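PDB 4QFK: ABC transporter periplasmic peptide-binding protein from Pseudoalteromonas, which probably captures dipeptides or other short peptides in the periplasm and delivers them to the membrane components of an ABC importer. Local coordinates for residues 292-297 with 498-503; 328-333 with 507-512; 374-379 with 426-431; 465-470 with 492-497. All blocks are in the same frame, centred on the assembly; numbering follows the deposited sequence.

In the fold
All four contacts involve the second half of the chain, and three of them meet on the large mixed sheet. Contacts 1 and 3 lie side by side there, their centres about 11 Å apart, because strand 282-297 runs between strands 500-513 and 428-434. Contact 2 uses a later part of strand 500-513, with its centre about 21 Å from that of contact 1. Contact 4 pairs two helices, the second leading directly into strand 500-513, and its centre lies about 14 Å from that of contact 1. Contacts 3 and 4 follow one another inside the loop closed by contact 1, whereas contacts 1 and 2 interleave. Strand 500-513 thus links contacts 1 and 2, consistent with the two-lobed fold of this family.

Contact 1: residues 292-297 with 498-503; sequences IGYWAF and LPLYPI
Strands 282-297 and 500-513, antiparallel neighbours in the large mixed sheet of this solute-binding fold, meet through residues 292-297 and 500-503, with Pro499 just before the second strand. Trp295 and Tyr501 form a hydrogen-bonded pair joined in both directions: Trp295 N donates to Tyr501 O at 3.0 Å, and Tyr501 N returns a shorter bond to Trp295 O at 2.6 Å. The ladder continues at its ends with Ile503 N to Gly293 O and Phe297 N to Pro499 O, both 2.8 Å. Since Pro502 has no N-H to offer, its place in the non-hydrogen-bonded pair with Tyr294 costs the ladder nothing.

On the face carrying Tyr294, Ala296 and Leu500, the leucine does most of the filling. Its CG sits between backbone N and carbonyl carbon (chi1 58°), which brings CD2 over the middle of the Tyr294 ring, 4.1 Å from the centroid, in a CH-pi contact. The other branch, CD1, rests against Tyr294 CB, while Leu500 CB lies 3.7 Å from Ala296 CB. On the opposite face Trp295 and Tyr501 meet through their CB atoms, and their rings lie edge beside edge.

Strand 428-434 pairs with the other side of strand 282-297, through backbone bonds from Tyr294 to Leu431 and Ala296 to Val429. Helix 307-315 covers the Trp295 and Tyr501 face through Leu313 and Val314, and helix 319-327 packs on Tyr501 and Ile503 through Ile319.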
loop_
_atom_site.group_PDB
_atom_site.type_symbol
_atom_site.label_atom_id
_atom_site.label_comp_id
_atom_site.label_asym_id
_atom_site.label_seq_id
_atom_site.Cartn_x
_atom_site.Cartn_y
_atom_site.Cartn_z
ATOM N N ILE A 292 -8.148 2.577 4.620
ATOM C CA ILE A 292 -9.304 3.221 5.222
ATOM C C ILE A 292 -9.575 4.564 4.552
ATOM O O ILE A 292 -8.646 5.348 4.298
ATOM C CB ILE A 292 -9.127 3.431 6.727
ATOM C CG1 ILE A 292 -10.293 4.235 7.307
ATOM C CG2 ILE A 292 -7.815 4.144 7.022
ATOM C CD1 ILE A 292 -11.442 3.388 7.789
ATOM N N GLY A 293 -10.843 4.804 4.234
ATOM C CA GLY A 293 -11.298 6.128 3.874
ATOM C C GLY A 293 -11.980 6.762 5.075
ATOM O O GLY A 293 -12.738 6.092 5.788
ATOM N N TYR A 294 -11.727 8.052 5.299
ATOM C CA TYR A 294 -12.186 8.695 6.523
ATOM C C TYR A 294 -12.560 10.150 6.281
ATOM O O TYR A 294 -12.229 10.734 5.239
ATOM C CB TYR A 294 -11.090 8.628 7.606
ATOM C CG TYR A 294 -9.762 9.228 7.151
ATOM C CD1 TYR A 294 -9.626 10.599 6.971
ATOM C CD2 TYR A 294 -8.661 8.428 6.869
ATOM C CE1 TYR A 294 -8.438 11.163 6.536
ATOM C CE2 TYR A 294 -7.448 8.995 6.430
ATOM C CZ TYR A 294 -7.350 10.363 6.270
ATOM O OH TYR A 294 -6.170 10.960 5.843
ATOM N N TRP A 295 -13.228 10.737 7.268
ATOM C CA TRP A 295 -13.485 12.166 7.289
ATOM C C TRP A 295 -12.693 12.728 8.463
ATOM O O TRP A 295 -13.009 12.451 9.620
ATOM C CB TRP A 295 -14.971 12.388 7.501
ATOM C CG TRP A 295 -15.456 13.791 7.404
ATOM C CD1 TRP A 295 -14.920 14.809 6.667
ATOM C CD2 TRP A 295 -16.606 14.330 8.064
ATOM N NE1 TRP A 295 -15.666 15.962 6.837
ATOM C CE2 TRP A 295 -16.705 15.691 7.694
ATOM C CE3 TRP A 295 -17.558 13.795 8.943
ATOM C CZ2 TRP A 295 -17.715 16.520 8.163
ATOM C CZ3 TRP A 295 -18.569 14.631 9.417
ATOM C CH2 TRP A 295 -18.639 15.978 9.021
ATOM N N ALA A 296 -11.639 13.483 8.181
ATOM C CA ALA A 296 -10.793 14.003 9.262
ATOM C C ALA A 296 -11.125 15.437 9.583
ATOM O O ALA A 296 -11.349 16.235 8.670
ATOM C CB ALA A 296 -9.299 13.870 8.926
ATOM N N PHE A 297 -11.130 15.752 10.883
ATOM C CA PHE A 297 -11.374 17.107 11.371
ATOM C C PHE A 297 -10.095 17.839 11.732
ATOM O O PHE A 297 -9.242 17.305 12.446
ATOM C CB PHE A 297 -12.275 17.085 12.608
ATOM C CG PHE A 297 -13.668 16.628 12.329
ATOM C CD1 PHE A 297 -14.557 17.453 11.661
ATOM C CD2 PHE A 297 -14.088 15.372 12.724
ATOM C CE1 PHE A 297 -15.850 17.025 11.385
ATOM C CE2 PHE A 297 -15.376 14.936 12.466
ATOM C CZ PHE A 297 -16.264 15.762 11.792
ATOM N N LEU A 498 -12.624 11.321 18.038
ATOM C CA LEU A 498 -12.963 11.635 16.649
ATOM C C LEU A 498 -12.041 12.647 15.961
ATOM O O LEU A 498 -12.526 13.604 15.357
ATOM C CB LEU A 498 -14.408 12.143 16.564
ATOM C CG LEU A 498 -15.440 11.115 17.017
ATOM C CD1 LEU A 498 -16.854 11.713 17.153
ATOM C CD2 LEU A 498 -15.416 9.930 16.066
ATOM N N PRO A 499 -10.713 12.455 16.055
ATOM C CA PRO A 499 -9.895 13.310 15.197
ATOM C C PRO A 499 -10.307 13.098 13.742
ATOM O O PRO A 499 -10.306 14.041 12.952
ATOM C CB PRO A 499 -8.469 12.790 15.435
ATOM C CG PRO A 499 -8.632 11.428 16.019
ATOM C CD PRO A 499 -9.889 11.514 16.835
ATOM N N LEU A 500 -10.653 11.858 13.403
ATOM C CA LEU A 500 -11.166 11.534 12.084
ATOM C C LEU A 500 -12.247 10.481 12.240
ATOM O O LEU A 500 -12.248 9.729 13.208
ATOM C CB LEU A 500 -10.052 11.037 11.154
ATOM C CG LEU A 500 -9.239 9.809 11.585
ATOM C CD1 LEU A 500 -10.070 8.538 11.482
ATOM C CD2 LEU A 500 -7.947 9.676 10.749
ATOM N N TYR A 501 -13.173 10.436 11.284
ATOM C CA TYR A 501 -14.288 9.495 11.337
ATOM C C TYR A 501 -14.045 8.350 10.352
ATOM O O TYR A 501 -14.093 8.552 9.132
ATOM C CB TYR A 501 -15.597 10.220 11.030
ATOM C CG TYR A 501 -16.814 9.343 11.056
ATOM C CD1 TYR A 501 -16.789 8.098 11.662
ATOM C CD2 TYR A 501 -17.988 9.758 10.468
ATOM C CE1 TYR A 501 -17.910 7.286 11.690
ATOM C CE2 TYR A 501 -19.112 8.951 10.470
ATOM C CZ TYR A 501 -19.070 7.719 11.088
ATOM O OH TYR A 501 -20.197 6.926 11.096
ATOM N N PRO A 502 -13.749 7.145 10.876
ATOM C CA PRO A 502 -13.504 6.026 9.950
ATOM C C PRO A 502 -14.767 5.645 9.155
ATOM O O PRO A 502 -15.790 5.305 9.745
ATOM C CB PRO A 502 -13.037 4.895 10.879
ATOM C CG PRO A 502 -12.465 5.622 12.076
ATOM C CD PRO A 502 -13.372 6.814 12.261
ATOM N N ILE A 503 -14.690 5.712 7.828
ATOM C CA ILE A 503 -15.865 5.502 6.980
ATOM C C ILE A 503 -15.971 4.089 6.431
ATOM O O ILE A 503 -16.968 3.408 6.637
ATOM C CB ILE A 503 -15.871 6.459 5.767
ATOM C CG1 ILE A 503 -15.853 7.922 6.226
ATOM C CG2 ILE A 503 -17.083 6.183 4.851
ATOM C CD1 ILE A 503 -17.089 8.336 6.981
#

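Contact 2: residues 328-333 with 507-512; sequences YGNGLR and MRFQAS
Met507, on strand 500-513, points its side chain toward the loop 328-333. Its backbone N first fixes the strand to the loop by donating to Asn330 O, a 2.8 Å bond that is nearly straight at the hydrogen (165°). The side chain starts close to the same acceptor, with CB 3.6 Å from Asn330 O. CG, placed beside the backbone N (chi1 -55°), stays near that oxygen and also approaches Leu332 CB. SD then lies 4.0 Å from Leu332 CB, and a bend at the last torsion (chi3 -50°) turns CE back to within 4.0 Å of Gly329 O.

Two residues on, Phe509 meets the same loop from the same side of the strand. The Asn330 side chain runs across Phe509 at about a right angle, its amide plane steeply inclined to the ring, and ND2 comes 3.6 Å from Phe509 CE1. Gly329 O lies at the ring edge, nearest CZ.

Leu332 adds a backbone hydrogen bond to His505 and packs on Thr288 of strand 282-297. This is a surface contact joining loop to sheet: the loop after helix 319-327 meets strand 500-513 of the large mixed sheet, while helix 270-274 closes on Phe509 through Ser270 and Leu273.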
loop_
_atom_site.group_PDB
_atom_site.type_symbol
_atom_site.label_atom_id
_atom_site.label_comp_id
_atom_site.label_asym_id
_atom_site.label_seq_id
_atom_site.Cartn_x
_atom_site.Cartn_y
_atom_site.Cartn_z
ATOM N N TYR A 328 -20.490 1.641 -4.267
ATOM C CA TYR A 328 -21.273 0.777 -5.164
ATOM C C TYR A 328 -21.009 -0.708 -4.952
ATOM O O TYR A 328 -20.999 -1.487 -5.905
ATOM C CB TYR A 328 -21.073 1.171 -6.639
ATOM C CG TYR A 328 -21.661 2.542 -6.957
ATOM C CD1 TYR A 328 -23.022 2.702 -7.197
ATOM C CD2 TYR A 328 -20.856 3.671 -6.975
ATOM C CE1 TYR A 328 -23.556 3.947 -7.466
ATOM C CE2 TYR A 328 -21.375 4.916 -7.229
ATOM C CZ TYR A 328 -22.726 5.058 -7.468
ATOM O OH TYR A 328 -23.224 6.318 -7.733
ATOM N N GLY A 329 -20.794 -1.090 -3.697
ATOM C CA GLY A 329 -20.576 -2.479 -3.347
ATOM C C GLY A 329 -19.115 -2.904 -3.314
ATOM O O GLY A 329 -18.819 -4.090 -3.142
ATOM N N ASN A 330 -18.195 -1.961 -3.481
ATOM C CA ASN A 330 -16.775 -2.309 -3.434
ATOM C C ASN A 330 -16.073 -1.936 -2.125
ATOM O O ASN A 330 -14.845 -2.005 -2.023
ATOM C CB ASN A 330 -16.034 -1.753 -4.654
ATOM C CG ASN A 330 -16.491 -2.409 -5.929
ATOM O OD1 ASN A 330 -17.690 -2.515 -6.165
ATOM N ND2 ASN A 330 -15.549 -2.915 -6.727
ATOM N N GLY A 331 -16.873 -1.552 -1.133
ATOM C CA GLY A 331 -16.357 -1.109 0.142
ATOM C C GLY A 331 -16.972 -1.897 1.280
ATOM O O GLY A 331 -18.038 -2.486 1.130
ATOM N N LEU A 332 -16.283 -1.893 2.418
ATOM C CA LEU A 332 -16.717 -2.576 3.628
ATOM C C LEU A 332 -16.816 -1.541 4.748
ATOM O O LEU A 332 -15.828 -0.893 5.118
ATOM C CB LEU A 332 -15.696 -3.646 3.991
ATOM C CG LEU A 332 -16.031 -4.819 4.910
ATOM C CD1 LEU A 332 -15.032 -4.876 6.030
ATOM C CD2 LEU A 332 -17.444 -4.744 5.425
ATOM N N ARG A 333 -18.013 -1.357 5.274
ATOM C CA ARG A 333 -18.214 -0.324 6.278
ATOM C C ARG A 333 -17.239 -0.459 7.449
ATOM O O ARG A 333 -17.015 -1.552 7.946
ATOM C CB ARG A 333 -19.649 -0.349 6.776
ATOM C CG ARG A 333 -19.923 0.787 7.703
ATOM C CD ARG A 333 -21.383 0.904 8.043
ATOM N NE ARG A 333 -21.522 1.957 9.042
ATOM C CZ ARG A 333 -22.665 2.550 9.365
ATOM N NH1 ARG A 333 -23.810 2.195 8.770
ATOM N NH2 ARG A 333 -22.650 3.506 10.288
ATOM N N MET A 507 -12.405 -2.886 -0.901
ATOM C CA MET A 507 -12.114 -4.300 -1.046
ATOM C C MET A 507 -11.377 -4.580 -2.352
ATOM O O MET A 507 -11.412 -3.777 -3.289
ATOM C CB MET A 507 -13.410 -5.114 -0.964
ATOM C CG MET A 507 -14.170 -4.816 0.315
ATOM S SD MET A 507 -15.448 -5.996 0.766
ATOM C CE MET A 507 -16.351 -6.103 -0.792
ATOM N N ARG A 508 -10.678 -5.706 -2.398
ATOM C CA ARG A 508 -10.069 -6.149 -3.643
ATOM C C ARG A 508 -10.765 -7.444 -4.036
ATOM O O ARG A 508 -11.166 -8.230 -3.176
ATOM C CB ARG A 508 -8.549 -6.329 -3.515
ATOM C CG ARG A 508 -8.026 -6.255 -2.078
ATOM C CD ARG A 508 -6.606 -6.821 -1.930
ATOM N NE ARG A 508 -5.673 -6.229 -2.892
ATOM C CZ ARG A 508 -4.366 -6.487 -2.926
ATOM N NH1 ARG A 508 -3.818 -7.341 -2.055
ATOM N NH2 ARG A 508 -3.604 -5.894 -3.836
ATOM N N PHE A 509 -10.973 -7.633 -5.330
ATOM C CA PHE A 509 -11.601 -8.852 -5.805
ATOM C C PHE A 509 -10.620 -9.504 -6.745
ATOM O O PHE A 509 -9.681 -8.863 -7.185
ATOM C CB PHE A 509 -12.902 -8.555 -6.553
ATOM C CG PHE A 509 -13.947 -7.862 -5.726
ATOM C CD1 PHE A 509 -13.912 -6.499 -5.554
ATOM C CD2 PHE A 509 -14.977 -8.579 -5.138
ATOM C CE1 PHE A 509 -14.871 -5.856 -4.793
ATOM C CE2 PHE A 509 -15.951 -7.941 -4.391
ATOM C CZ PHE A 509 -15.896 -6.578 -4.216
ATOM N N GLN A 510 -10.841 -10.775 -7.051
ATOM C CA GLN A 510 -10.045 -11.491 -8.046
ATOM C C GLN A 510 -10.876 -12.614 -8.646
ATOM O O GLN A 510 -11.496 -13.379 -7.923
ATOM C CB GLN A 510 -8.778 -12.077 -7.420
ATOM C CG GLN A 510 -8.017 -13.014 -8.338
ATOM C CD GLN A 510 -6.702 -13.503 -7.731
ATOM O OE1 GLN A 510 -6.639 -14.587 -7.153
ATOM N NE2 GLN A 510 -5.655 -12.706 -7.866
ATOM N N ALA A 511 -10.917 -12.700 -9.969
ATOM C CA ALA A 511 -11.589 -13.817 -10.615
ATOM C C ALA A 511 -10.558 -14.679 -11.340
ATOM O O ALA A 511 -9.592 -14.169 -11.904
ATOM C CB ALA A 511 -12.636 -13.308 -11.574
ATOM N N SER A 512 -10.755 -15.986 -11.310
ATOM C CA SER A 512 -9.837 -16.905 -11.960
ATOM C C SER A 512 -10.548 -18.177 -12.397
ATOM O O SER A 512 -11.621 -18.506 -11.902
ATOM C CB SER A 512 -8.736 -17.294 -10.997
ATOM O OG SER A 512 -9.334 -17.736 -9.801
#

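Contact 3: residues 374-379 with 426-431; sequences MSIWAM and HDSVLL
Trp377 and His426 fit together where strands 372-378 and 428-434 run parallel in the large mixed sheet, linked by a beta-alpha-beta-alpha-beta excursion through helix 389-401, strand 405-410 and helix 414-422. The indole is the largest bump. Its CG points beside the backbone N (chi1 -68°), and the imidazole approaches one face of the indole edge-on in a T-shaped pair with planes at 64°. His426 NE2 bonds to Pro459 O, which holds the far end of the imidazole. Next to the indole, Val429 CG2 fits against Trp377 CB at 3.9 Å.

On the other side of the sheet, Ile376 CG2 rests against Leu430 CG at 3.8 Å, and both side chains pack on helix 389-401, where Leu400 meets the isoleucine and Met392 and Met396 the leucine. Met374 bends at its last torsion (chi3 -55°) so that its CE lies beside Ser428 OG.

Beyond the last bridge, Met379 SD meets Leu431 CD1. Three backbone bonds join the strands: Trp377 N to Ser428 O at 2.7 Å, Leu430 N to Trp377 O at 2.8 Å, and Met379 N to Leu430 O at 3.3 Å. Asp427, salt-bridged to Arg301 through OD1, uses OD2 to accept Ser375 N at 3.1 Å on the anti side, well out of the carboxylate plane, and the Ser428 hydroxyl OG donates to Ser375 O, also at 3.1 Å.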
loop_
_atom_site.group_PDB
_atom_site.type_symbol
_atom_site.label_atom_id
_atom_site.label_comp_id
_atom_site.label_asym_id
_atom_site.label_seq_id
_atom_site.Cartn_x
_atom_site.Cartn_y
_atom_site.Cartn_z
ATOM N N MET A 374 -19.097 25.350 6.885
ATOM C CA MET A 374 -17.813 24.694 6.939
ATOM C C MET A 374 -17.522 24.181 5.547
ATOM O O MET A 374 -18.418 24.032 4.726
ATOM C CB MET A 374 -17.854 23.533 7.918
ATOM C CG MET A 374 -18.965 22.543 7.620
ATOM S SD MET A 374 -18.886 21.067 8.681
ATOM C CE MET A 374 -17.201 20.502 8.376
ATOM N N SER A 375 -16.259 23.923 5.273
ATOM C CA SER A 375 -15.908 23.328 4.005
ATOM C C SER A 375 -15.378 21.900 4.221
ATOM O O SER A 375 -14.705 21.607 5.214
ATOM C CB SER A 375 -14.885 24.212 3.289
ATOM O OG SER A 375 -13.722 24.328 4.082
ATOM N N ILE A 376 -15.720 21.018 3.295
ATOM C CA ILE A 376 -15.227 19.653 3.281
ATOM C C ILE A 376 -14.321 19.529 2.073
ATOM O O ILE A 376 -14.776 19.659 0.943
ATOM C CB ILE A 376 -16.397 18.652 3.167
ATOM C CG1 ILE A 376 -17.228 18.659 4.463
ATOM C CG2 ILE A 376 -15.901 17.288 2.827
ATOM C CD1 ILE A 376 -18.443 17.731 4.468
ATOM N N TRP A 377 -13.026 19.324 2.311
ATOM C CA TRP A 377 -12.077 19.173 1.215
ATOM C C TRP A 377 -12.233 17.772 0.643
ATOM O O TRP A 377 -12.219 16.791 1.393
ATOM C CB TRP A 377 -10.626 19.436 1.669
ATOM C CG TRP A 377 -10.334 20.882 2.046
ATOM C CD1 TRP A 377 -11.163 21.740 2.715
ATOM C CD2 TRP A 377 -9.142 21.631 1.758
ATOM N NE1 TRP A 377 -10.566 22.963 2.864
ATOM C CE2 TRP A 377 -9.319 22.920 2.300
ATOM C CE3 TRP A 377 -7.941 21.331 1.113
ATOM C CZ2 TRP A 377 -8.344 23.907 2.209
ATOM C CZ3 TRP A 377 -6.973 22.307 1.036
ATOM C CH2 TRP A 377 -7.181 23.581 1.576
ATOM N N ALA A 378 -12.411 17.688 -0.675
ATOM C CA ALA A 378 -12.597 16.418 -1.358
ATOM C C ALA A 378 -11.333 16.069 -2.105
ATOM O O ALA A 378 -10.933 16.802 -3.001
ATOM C CB ALA A 378 -13.774 16.497 -2.336
ATOM N N MET A 379 -10.693 14.963 -1.741
ATOM C CA MET A 379 -9.541 14.516 -2.500
ATOM C C MET A 379 -9.888 14.382 -3.994
ATOM O O MET A 379 -10.918 13.820 -4.364
ATOM C CB MET A 379 -8.967 13.218 -1.935
ATOM C CG MET A 379 -9.876 12.029 -2.056
ATOM S SD MET A 379 -9.078 10.548 -1.397
ATOM C CE MET A 379 -10.331 9.984 -0.277
ATOM N N HIS A 426 -7.464 23.474 5.963
ATOM C CA HIS A 426 -8.845 23.025 5.791
ATOM C C HIS A 426 -9.660 22.931 7.085
ATOM O O HIS A 426 -9.099 22.826 8.192
ATOM C CB HIS A 426 -8.812 21.636 5.174
ATOM C CG HIS A 426 -8.123 20.630 6.038
ATOM N ND1 HIS A 426 -6.776 20.701 6.332
ATOM C CD2 HIS A 426 -8.598 19.555 6.709
ATOM C CE1 HIS A 426 -6.449 19.700 7.128
ATOM N NE2 HIS A 426 -7.537 18.991 7.376
ATOM N N ASP A 427 -10.988 22.937 6.927
ATOM C CA ASP A 427 -11.910 22.647 8.030
ATOM C C ASP A 427 -11.975 21.149 8.274
ATOM O O ASP A 427 -11.941 20.691 9.405
ATOM C CB ASP A 427 -13.335 23.134 7.735
ATOM C CG ASP A 427 -13.475 24.639 7.796
ATOM O OD1 ASP A 427 -12.479 25.332 8.095
ATOM O OD2 ASP A 427 -14.601 25.127 7.541
ATOM N N SER A 428 -12.096 20.397 7.191
ATOM C CA SER A 428 -12.287 18.962 7.255
ATOM C C SER A 428 -12.023 18.395 5.867
ATOM O O SER A 428 -12.126 19.112 4.861
ATOM C CB SER A 428 -13.709 18.626 7.710
ATOM O OG SER A 428 -14.654 18.882 6.682
ATOM N N VAL A 429 -11.695 17.106 5.807
ATOM C CA VAL A 429 -11.159 16.541 4.576
ATOM C C VAL A 429 -11.525 15.073 4.445
ATOM O O VAL A 429 -11.386 14.287 5.396
ATOM C CB VAL A 429 -9.626 16.714 4.507
ATOM C CG1 VAL A 429 -8.951 16.035 5.713
ATOM C CG2 VAL A 429 -9.062 16.174 3.186
ATOM N N LEU A 430 -12.050 14.731 3.272
ATOM C CA LEU A 430 -12.280 13.350 2.902
ATOM C C LEU A 430 -11.026 12.897 2.217
ATOM O O LEU A 430 -10.641 13.419 1.157
ATOM C CB LEU A 430 -13.460 13.227 1.954
ATOM C CG LEU A 430 -14.806 13.657 2.536
ATOM C CD1 LEU A 430 -15.838 13.668 1.426
ATOM C CD2 LEU A 430 -15.224 12.740 3.717
ATOM N N LEU A 431 -10.384 11.925 2.839
ATOM C CA LEU A 431 -9.100 11.453 2.393
ATOM C C LEU A 431 -8.970 10.027 2.890
ATOM O O LEU A 431 -9.941 9.426 3.369
ATOM C CB LEU A 431 -8.011 12.345 2.969
ATOM C CG LEU A 431 -6.552 12.256 2.536
ATOM C CD1 LEU A 431 -6.379 11.929 1.064
ATOM C CD2 LEU A 431 -5.858 13.568 2.902
#

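Contact 4: residues 465-470 with 492-497; sequences PEFDLL and SMIIEQ
A single methionine, Met493, spans most of the gap between two helices whose axes stay 11.2 Å apart, its CG and SD meeting Phe467 and its CE meeting Leu470 and Glu466. Its CG stands anti to the backbone N (chi1 -174°), which carries the chain straight out from its own helix. CG comes to the edge of the Phe467 ring, 4.2 Å from CD1. SD lies 3.7 Å from Phe467 CA and about as near to Phe467 CB. From the ring centroid the sulfur is 5.5 Å away and almost in the ring plane, so this Met-aromatic contact is made at the edge, not over the face. At the last torsion (chi3 -30°) the chain turns, sending CE to Leu470 CD1 at 3.5 Å, tighter than usual for two methyl carbons, and to within 4.0 Å of Glu466 OE2.

The helices 465-475 and 480-497 run antiparallel, at 163° between these short segments, as consecutive helices of a helical hairpin. Glu466, Phe467 and Leu470 form the i, i+1, i+4 surface that receives the methionine. Beside it, Ile494 swings its CD1 onto the outer end of the same phenylalanine, 3.4 Å from CE1, leaving the ring touched by Met493 at one part of its rim and by Ile494 obliquely at another. Trp462 adds an edge-to-face partner to Phe467, and Leu448 of helix 445-448 touches both Phe467 and Ile494. Ile494 also packs on Leu500, at the start of strand 500-513.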
loop_
_atom_site.group_PDB
_atom_site.type_symbol
_atom_site.label_atom_id
_atom_site.label_comp_id
_atom_site.label_asym_id
_atom_site.label_seq_id
_atom_site.Cartn_x
_atom_site.Cartn_y
_atom_site.Cartn_z
ATOM N N PRO A 465 -0.595 13.199 23.141
ATOM C CA PRO A 465 0.563 12.530 23.749
ATOM C C PRO A 465 0.207 11.201 24.413
ATOM O O PRO A 465 1.059 10.319 24.469
ATOM C CB PRO A 465 1.047 13.549 24.788
ATOM C CG PRO A 465 0.555 14.870 24.272
ATOM C CD PRO A 465 -0.798 14.545 23.704
ATOM N N GLU A 466 -1.026 11.057 24.893
ATOM C CA GLU A 466 -1.470 9.777 25.409
ATOM C C GLU A 466 -1.622 8.748 24.299
ATOM O O GLU A 466 -1.231 7.586 24.447
ATOM C CB GLU A 466 -2.798 9.905 26.133
ATOM C CG GLU A 466 -3.252 8.583 26.706
ATOM C CD GLU A 466 -4.565 8.718 27.438
ATOM O OE1 GLU A 466 -5.003 9.883 27.609
ATOM O OE2 GLU A 466 -5.153 7.676 27.835
ATOM N N PHE A 467 -2.234 9.177 23.204
ATOM C CA PHE A 467 -2.346 8.355 22.010
ATOM C C PHE A 467 -0.962 7.947 21.533
ATOM O O PHE A 467 -0.711 6.770 21.291
ATOM C CB PHE A 467 -3.061 9.150 20.917
ATOM C CG PHE A 467 -3.215 8.417 19.611
ATOM C CD1 PHE A 467 -4.269 7.545 19.410
ATOM C CD2 PHE A 467 -2.334 8.644 18.568
ATOM C CE1 PHE A 467 -4.430 6.893 18.199
ATOM C CE2 PHE A 467 -2.494 7.993 17.346
ATOM C CZ PHE A 467 -3.546 7.114 17.169
ATOM N N ASP A 468 -0.067 8.922 21.400
ATOM C CA ASP A 468 1.291 8.659 20.920
ATOM C C ASP A 468 2.040 7.671 21.818
ATOM O O ASP A 468 2.779 6.804 21.335
ATOM C CB ASP A 468 2.083 9.966 20.789
ATOM C CG ASP A 468 1.750 10.729 19.511
ATOM O OD1 ASP A 468 0.741 10.393 18.856
ATOM O OD2 ASP A 468 2.489 11.672 19.148
ATOM N N LEU A 469 1.850 7.799 23.127
ATOM C CA LEU A 469 2.537 6.923 24.066
ATOM C C LEU A 469 2.115 5.470 23.840
ATOM O O LEU A 469 2.945 4.548 23.924
ATOM C CB LEU A 469 2.270 7.354 25.517
ATOM C CG LEU A 469 2.911 6.555 26.665
ATOM C CD1 LEU A 469 4.449 6.661 26.686
ATOM C CD2 LEU A 469 2.307 6.987 28.010
ATOM N N LEU A 470 0.833 5.260 23.541
ATOM C CA LEU A 470 0.374 3.900 23.278
ATOM C C LEU A 470 1.160 3.343 22.095
ATOM O O LEU A 470 1.469 2.156 22.061
ATOM C CB LEU A 470 -1.130 3.840 22.996
ATOM C CG LEU A 470 -2.134 4.201 24.090
ATOM C CD1 LEU A 470 -3.518 4.400 23.473
ATOM C CD2 LEU A 470 -2.189 3.136 25.185
ATOM N N SER A 492 -9.757 2.522 20.286
ATOM C CA SER A 492 -10.791 3.009 21.162
ATOM C C SER A 492 -10.659 4.522 21.310
ATOM O O SER A 492 -11.650 5.239 21.382
ATOM C CB SER A 492 -10.668 2.323 22.523
ATOM O OG SER A 492 -11.899 2.343 23.212
ATOM N N MET A 493 -9.422 5.000 21.348
ATOM C CA MET A 493 -9.160 6.428 21.510
ATOM C C MET A 493 -9.573 7.225 20.265
ATOM O O MET A 493 -10.014 8.379 20.388
ATOM C CB MET A 493 -7.691 6.673 21.874
ATOM C CG MET A 493 -7.334 8.126 22.215
ATOM S SD MET A 493 -5.852 8.217 23.272
ATOM C CE MET A 493 -6.089 6.653 24.082
ATOM N N ILE A 494 -9.457 6.610 19.083
ATOM C CA ILE A 494 -9.895 7.271 17.839
ATOM C C ILE A 494 -11.398 7.571 17.836
ATOM O O ILE A 494 -11.820 8.662 17.472
ATOM C CB ILE A 494 -9.641 6.432 16.563
ATOM C CG1 ILE A 494 -8.195 5.941 16.470
ATOM C CG2 ILE A 494 -10.005 7.253 15.330
ATOM C CD1 ILE A 494 -7.236 7.027 16.294
ATOM N N ILE A 495 -12.194 6.577 18.223
ATOM C CA ILE A 495 -13.639 6.695 18.196
ATOM C C ILE A 495 -14.094 7.676 19.256
ATOM O O ILE A 495 -15.108 8.364 19.108
ATOM C CB ILE A 495 -14.301 5.322 18.414
ATOM C CG1 ILE A 495 -13.850 4.370 17.308
ATOM C CG2 ILE A 495 -15.813 5.445 18.408
ATOM C CD1 ILE A 495 -13.764 5.045 15.944
ATOM N N GLU A 496 -13.313 7.759 20.325
ATOM C CA GLU A 496 -13.683 8.572 21.464
ATOM C C GLU A 496 -13.428 10.056 21.198
ATOM O O GLU A 496 -14.254 10.904 21.540
ATOM C CB GLU A 496 -12.923 8.091 22.702
ATOM C CG GLU A 496 -12.960 9.050 23.867
ATOM C CD GLU A 496 -12.128 8.569 25.043
ATOM O OE1 GLU A 496 -10.907 8.849 25.060
ATOM O OE2 GLU A 496 -12.703 7.909 25.940
ATOM N N GLN A 497 -12.294 10.371 20.583
ATOM C CA GLN A 497 -11.932 11.768 20.347
ATOM C C GLN A 497 -12.244 12.253 18.919
ATOM O O GLN A 497 -12.107 13.446 18.627
ATOM C CB GLN A 497 -10.450 11.985 20.664
ATOM C CG GLN A 497 -10.070 11.559 22.066
ATOM C CD GLN A 497 -10.795 12.366 23.111
ATOM O OE1 GLN A 497 -11.203 11.844 24.151
ATOM N NE2 GLN A 497 -10.970 13.649 22.837
#